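Side-chain contacts in UDP-glucose 4-epimerase (Brucella ovis, PDB 4WOK), which probably interconverts UDP-glucose and UDP-galactose by inverting the sugar at C4, using a bound NAD as the redox cofactor: residues N149-G152 / R153-I157; V273-I276 / G277-T280. The protein carries 2 engineered substitutions. All blocks are in the same frame, centred on the assembly; numbering follows the deposited sequence. Where two conformers were deposited one is given.

Interaction 1. Residues N149-G152 / R153-I157. With NAD (nicotinamide-adenine-dinucleotide), chain B.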
loop_
_atom_site.group_PDB
_atom_site.type_symbol
_atom_site.label_atom_id
_atom_site.label_comp_id
_atom_site.label_asym_id
_atom_site.label_seq_id
_atom_site.Cartn_x
_atom_site.Cartn_y
_atom_site.Cartn_z
ATOM N N ASN A 149 14.557 -4.386 -8.074
ATOM C CA ASN A 149 14.811 -2.946 -7.969
ATOM C C ASN A 149 14.977 -2.515 -6.507
ATOM O O ASN A 149 14.560 -3.239 -5.584
ATOM C CB ASN A 149 13.697 -2.138 -8.646
ATOM C CG ASN A 149 12.320 -2.462 -8.105
ATOM O OD1 ASN A 149 12.071 -2.351 -6.907
ATOM N ND2 ASN A 149 11.405 -2.843 -8.997
ATOM N N PRO A 150 15.606 -1.349 -6.285
ATOM C CA PRO A 150 15.886 -0.952 -4.896
ATOM C C PRO A 150 14.633 -0.807 -4.029
ATOM O O PRO A 150 14.702 -1.062 -2.820
ATOM C CB PRO A 150 16.605 0.393 -5.063
ATOM C CG PRO A 150 17.375 0.207 -6.361
ATOM C CD PRO A 150 16.392 -0.556 -7.250
ATOM N N TYR A 151 13.511 -0.416 -4.622
ATOM C CA TYR A 151 12.276 -0.332 -3.853
ATOM C C TYR A 151 11.925 -1.689 -3.247
ATOM O O TYR A 151 11.755 -1.791 -2.032
ATOM C CB TYR A 151 11.118 0.167 -4.712
ATOM C CG TYR A 151 9.773 0.049 -4.018
ATOM C CD1 TYR A 151 9.463 0.852 -2.923
ATOM C CD2 TYR A 151 8.816 -0.863 -4.458
ATOM C CE1 TYR A 151 8.239 0.749 -2.286
ATOM C CE2 TYR A 151 7.581 -0.966 -3.826
ATOM C CZ TYR A 151 7.302 -0.156 -2.743
ATOM O OH TYR A 151 6.089 -0.249 -2.100
ATOM N N GLY A 152 11.828 -2.720 -4.090
ATOM C CA GLY A 152 11.605 -4.075 -3.609
ATOM C C GLY A 152 12.682 -4.513 -2.628
ATOM O O GLY A 152 12.397 -5.126 -1.605
ATOM N N ARG A 153 13.930 -4.177 -2.932
ATOM C CA ARG A 153 15.065 -4.509 -2.079
ATOM C C ARG A 153 14.889 -3.945 -0.674
ATOM O O ARG A 153 15.085 -4.624 0.328
ATOM C CB ARG A 153 16.351 -3.960 -2.698
ATOM C CG ARG A 153 17.639 -4.515 -2.123
ATOM C CD ARG A 153 18.193 -5.620 -3.019
ATOM N NE ARG A 153 18.019 -6.929 -2.407
ATOM C CZ ARG A 153 17.997 -8.076 -3.074
ATOM N NH1 ARG A 153 17.830 -9.211 -2.406
ATOM N NH2 ARG A 153 18.134 -8.087 -4.400
ATOM N N THR A 154 14.516 -2.669 -0.598
ATOM C CA THR A 154 14.459 -2.025 0.706
ATOM C C THR A 154 13.248 -2.498 1.518
ATOM O O THR A 154 13.317 -2.556 2.743
ATOM C CB THR A 154 14.441 -0.482 0.583
ATOM O OG1 THR A 154 13.300 -0.063 -0.171
ATOM C CG2 THR A 154 15.715 0.016 -0.086
ATOM N N LYS A 155 12.151 -2.851 0.848
ATOM C CA LYS A 155 11.001 -3.441 1.564
ATOM C C LYS A 155 11.364 -4.813 2.150
ATOM O O LYS A 155 10.956 -5.157 3.252
ATOM C CB LYS A 155 9.785 -3.578 0.626
ATOM C CG LYS A 155 9.151 -2.243 0.241
ATOM C CD LYS A 155 8.562 -1.575 1.489
ATOM C CE LYS A 155 7.831 -0.268 1.171
ATOM N NZ LYS A 155 7.148 0.237 2.428
ATOM N N LEU A 156 12.120 -5.601 1.394
ATOM C CA LEU A 156 12.588 -6.899 1.872
ATOM C C LEU A 156 13.520 -6.751 3.080
ATOM O O LEU A 156 13.434 -7.514 4.046
ATOM C CB LEU A 156 13.308 -7.641 0.746
ATOM C CG LEU A 156 13.837 -9.039 1.079
ATOM C CD1 LEU A 156 12.688 -9.924 1.541
ATOM C CD2 LEU A 156 14.528 -9.651 -0.138
ATOM N N ILE A 157 14.417 -5.774 3.013
ATOM C CA ILE A 157 15.340 -5.511 4.122
ATOM C C ILE A 157 14.551 -5.167 5.381
ATOM O O ILE A 157 14.849 -5.675 6.457
ATOM C CB ILE A 157 16.323 -4.366 3.790
ATOM C CG1 ILE A 157 17.287 -4.793 2.681
ATOM C CG2 ILE A 157 17.077 -3.911 5.052
ATOM C CD1 ILE A 157 18.063 -3.624 2.075
HETATM P PA NAD B . 1.630 7.908 0.246
HETATM O O1A NAD B . 2.929 8.572 -0.168
HETATM O O2A NAD B . 0.270 8.486 -0.014
HETATM O O5B NAD B . 1.718 7.850 1.976
HETATM C C5B NAD B . 3.058 7.883 2.419
HETATM C C4B NAD B . 3.007 8.711 3.730
HETATM O O4B NAD B . 4.243 8.583 4.447
HETATM C C3B NAD B . 2.867 10.157 3.243
HETATM O O3B NAD B . 1.849 10.760 4.002
HETATM C C2B NAD B . 4.262 10.753 3.557
HETATM O O2B NAD B . 4.166 12.087 3.870
HETATM C C1B NAD B . 4.670 9.909 4.819
HETATM N N9A NAD B . 6.134 9.782 4.955
HETATM C C8A NAD B . 7.086 9.388 3.989
HETATM N N7A NAD B . 8.330 9.354 4.479
HETATM C C5A NAD B . 8.180 9.745 5.816
HETATM C C6A NAD B . 9.120 9.916 6.856
HETATM N N6A NAD B . 10.458 9.693 6.629
HETATM N N1A NAD B . 8.698 10.302 8.083
HETATM C C2A NAD B . 7.355 10.522 8.257
HETATM N N3A NAD B . 6.342 10.409 7.349
HETATM C C4A NAD B . 6.816 10.005 6.131
HETATM O O3 NAD B . 1.943 6.417 -0.267
HETATM P PN NAD B . 0.794 5.305 -0.032
HETATM O O1N NAD B . -0.309 5.579 0.950
HETATM O O2N NAD B . 0.626 4.691 -1.378
HETATM O O5D NAD B . 1.580 3.897 0.590
HETATM C C5D NAD B . 2.133 4.098 1.795
HETATM C C4D NAD B . 2.662 2.732 2.232
HETATM O O4D NAD B . 2.014 1.678 1.409
HETATM C C3D NAD B . 4.167 2.641 1.912
HETATM O O3D NAD B . 4.710 1.812 2.889
HETATM C C2D NAD B . 4.143 1.937 0.550
HETATM O O2D NAD B . 5.266 1.204 0.264
HETATM C C1D NAD B . 3.039 0.904 0.879
HETATM N N1N NAD B . 2.557 0.270 -0.449
HETATM C C2N NAD B . 1.767 1.056 -1.285
HETATM C C3N NAD B . 1.315 0.491 -2.506
HETATM C C7N NAD B . 0.463 1.330 -3.420
HETATM O O7N NAD B . 0.026 0.857 -4.474
HETATM N N7N NAD B . 0.184 2.632 -3.053
HETATM C C4N NAD B . 1.682 -0.816 -2.834
HETATM C C5N NAD B . 2.477 -1.573 -1.975
HETATM C C6N NAD B . 2.921 -1.015 -0.767
#

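Interaction 2. Residues V273-I276 / G277-T280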
loop_
_atom_site.group_PDB
_atom_site.type_symbol
_atom_site.label_atom_id
_atom_site.label_comp_id
_atom_site.label_asym_id
_atom_site.label_seq_id
_atom_site.Cartn_x
_atom_site.Cartn_y
_atom_site.Cartn_z
ATOM N N VAL A 273 -9.173 0.112 -18.758
ATOM C CA VAL A 273 -9.546 1.141 -19.713
ATOM C C VAL A 273 -11.008 0.973 -20.142
ATOM O O VAL A 273 -11.773 1.940 -20.164
ATOM C CB VAL A 273 -8.609 1.104 -20.934
ATOM C CG1 VAL A 273 -9.239 1.787 -22.129
ATOM C CG2 VAL A 273 -7.278 1.736 -20.566
ATOM N N GLN A 274 -11.399 -0.259 -20.436
ATOM C CA GLN A 274 -12.783 -0.548 -20.815
ATOM C C GLN A 274 -13.760 -0.165 -19.714
ATOM O O GLN A 274 -14.790 0.453 -19.975
ATOM C CB GLN A 274 -12.955 -2.026 -21.143
ATOM C CG GLN A 274 -12.283 -2.479 -22.417
ATOM C CD GLN A 274 -12.409 -3.980 -22.612
ATOM O OE1 GLN A 274 -12.237 -4.758 -21.667
ATOM N NE2 GLN A 274 -12.724 -4.394 -23.834
ATOM N N SER A 275 -13.424 -0.535 -18.481
ATOM C CA SER A 275 -14.280 -0.258 -17.334
ATOM C C SER A 275 -14.464 1.246 -17.134
ATOM O O SER A 275 -15.576 1.709 -16.881
ATOM C CB SER A 275 -13.697 -0.901 -16.071
ATOM O OG SER A 275 -14.570 -0.737 -14.966
ATOM N N ILE A 276 -13.375 2.002 -17.250
ATOM C CA ILE A 276 -13.431 3.457 -17.130
ATOM C C ILE A 276 -14.357 4.093 -18.175
ATOM O O ILE A 276 -15.178 4.959 -17.852
ATOM C CB ILE A 276 -12.030 4.076 -17.269
ATOM C CG1 ILE A 276 -11.159 3.694 -16.070
ATOM C CG2 ILE A 276 -12.115 5.590 -17.400
ATOM C CD1 ILE A 276 -9.705 4.088 -16.219
ATOM N N GLY A 277 -14.214 3.667 -19.426
ATOM C CA GLY A 277 -15.030 4.201 -20.505
ATOM C C GLY A 277 -16.504 3.935 -20.256
ATOM O O GLY A 277 -17.360 4.799 -20.458
ATOM N N ARG A 278 -16.785 2.728 -19.790
ATOM C CA ARG A 278 -18.144 2.282 -19.512
ATOM C C ARG A 278 -18.804 3.033 -18.356
ATOM O O ARG A 278 -19.942 3.481 -18.470
ATOM C CB ARG A 278 -18.128 0.788 -19.209
ATOM C CG ARG A 278 -19.484 0.152 -19.038
ATOM C CD ARG A 278 -19.311 -1.294 -18.609
ATOM N NE ARG A 278 -18.171 -1.908 -19.286
ATOM C CZ ARG A 278 -17.149 -2.490 -18.664
ATOM N NH1 ARG A 278 -17.120 -2.553 -17.336
ATOM N NH2 ARG A 278 -16.157 -3.015 -19.372
ATOM N N LEU A 279 -18.094 3.171 -17.240
ATOM C CA LEU A 279 -18.688 3.748 -16.039
ATOM C C LEU A 279 -18.681 5.273 -16.032
ATOM O O LEU A 279 -19.462 5.898 -15.314
ATOM C CB LEU A 279 -17.955 3.236 -14.797
ATOM C CG LEU A 279 -18.154 1.752 -14.486
ATOM C CD1 LEU A 279 -17.117 1.262 -13.477
ATOM C CD2 LEU A 279 -19.560 1.521 -13.959
ATOM N N THR A 280 -17.790 5.875 -16.815
ATOM C CA THR A 280 -17.657 7.329 -16.796
ATOM C C THR A 280 -18.063 7.976 -18.117
ATOM O O THR A 280 -18.238 9.191 -18.186
ATOM C CB THR A 280 -16.225 7.755 -16.466
ATOM O OG1 THR A 280 -15.398 7.551 -17.612
ATOM C CG2 THR A 280 -15.695 6.931 -15.314
#

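Interaction 1. Residues N149-G152 / R153-I157
Arg153 N donates to Asn149 O (2.9 Å), the first in a series of i-to-i+4 backbone bonds that continues through Thr154, Lys155 and Leu156 and sets up the first turns of helix 150-169. Asn149 is the N-cap: its OD1 turns back to accept from Gly152 N at 2.9 Å in an almost straight bond (N-H...O 177°). Tyr151, within the capped first turn, and Lys155, one turn further along, reach out on the same side of the helix. The tyrosine ring, sent outward by CG lying anti to the backbone N (chi1 170°), has Lys155 CG over one face, a CH-pi contact with CG 4.3 Å from the centroid. Farther out, Lys155 CE passes 3.6 Å from Tyr151 CE1. Both side chains end on the nicotinamide ribose of NAD: Tyr151 OH is hydrogen-bonded to O2D at 2.9 Å, with O2D in the ring plane, while Lys155 NZ donates to O3D at 2.9 Å and more weakly to O2D. This is the Tyr-x-x-x-Lys pair of the short-chain dehydrogenase/reductase superfamily, where the tyrosine usually serves as the catalytic acid-base; the same role is likely here. Lys155 NZ also donates to Ser125 O, at the end of central-sheet strand 121-125. Thr154 OG1 is hydrogen-bonded to Asn103 ND2 of helix 96-116, Tyr151 touches Tyr99 there, and Asn149 and Pro150 lean on Ser92 of helix 89-94.

Interaction 2. Residues V273-I276 / G277-T280
Arg278 folds back along its own helix to lay its guanidinium group over the preceding turn, with one face turned to the backbone of Gln274 and Ser275. Its chain runs straight as far as CD and then bends at chi3 (-38°), which brings NH2 to 3.7 Å from Gln274 C and NH1 to 3.7 Å from Ser275 CA. These are van der Waals contacts. Ser275 OG touches two side chains of the following turn, 3.6 Å from Leu279 CD1 and 3.9 Å from Arg278 NH1; it is buried and has no hydrogen-bonding partner in the model. Elsewhere on the helix, Ile276 and Thr280 lie side by side and point the same way, Ile276 CG2 coming within 3.8 Å of Thr280 OG1. With chi1 at 76°, the threonine hydroxyl turns back to its own helix and donates to Ile276 O at 2.6 Å. Thr280 N donates to the same oxygen at 3.0 Å, and the two donors approach from opposite faces of the carbonyl plane, so one residue grips Ile276 O twice in the last turn of helix 269-280. Thr280 OG1 also accepts from Arg282 N, tying the helix end to the chain that leaves it. Ile276 packs on Ala204, Met205 and Ala208 of helix 200-209, whereas Ser275 and Leu279 both meet Ile323 of helix 319-326.

In the fold
Interactions 1 and 2 stand at opposite ends of their helices: residues 149-157 begin helix 150-169, and residues 273-280 finish helix 269-280. They do not touch, their centres lying 34 Å apart and their nearest atoms about 22 Å. Interaction 1 belongs to the NAD pocket, with Tyr151 OH 3.5 Å from C6N of the nicotinamide. Interaction 2 includes none of the pocket residues; its tie to the site is indirect, through helix 200-209, which begins right after the zinc ligand His199. The side chains of Tyr151 and Ile276 are about 11 and 13 Å from the zinc ion, respectively, and another zinc ligand, His194, is itself hydrogen-bonded to NAD.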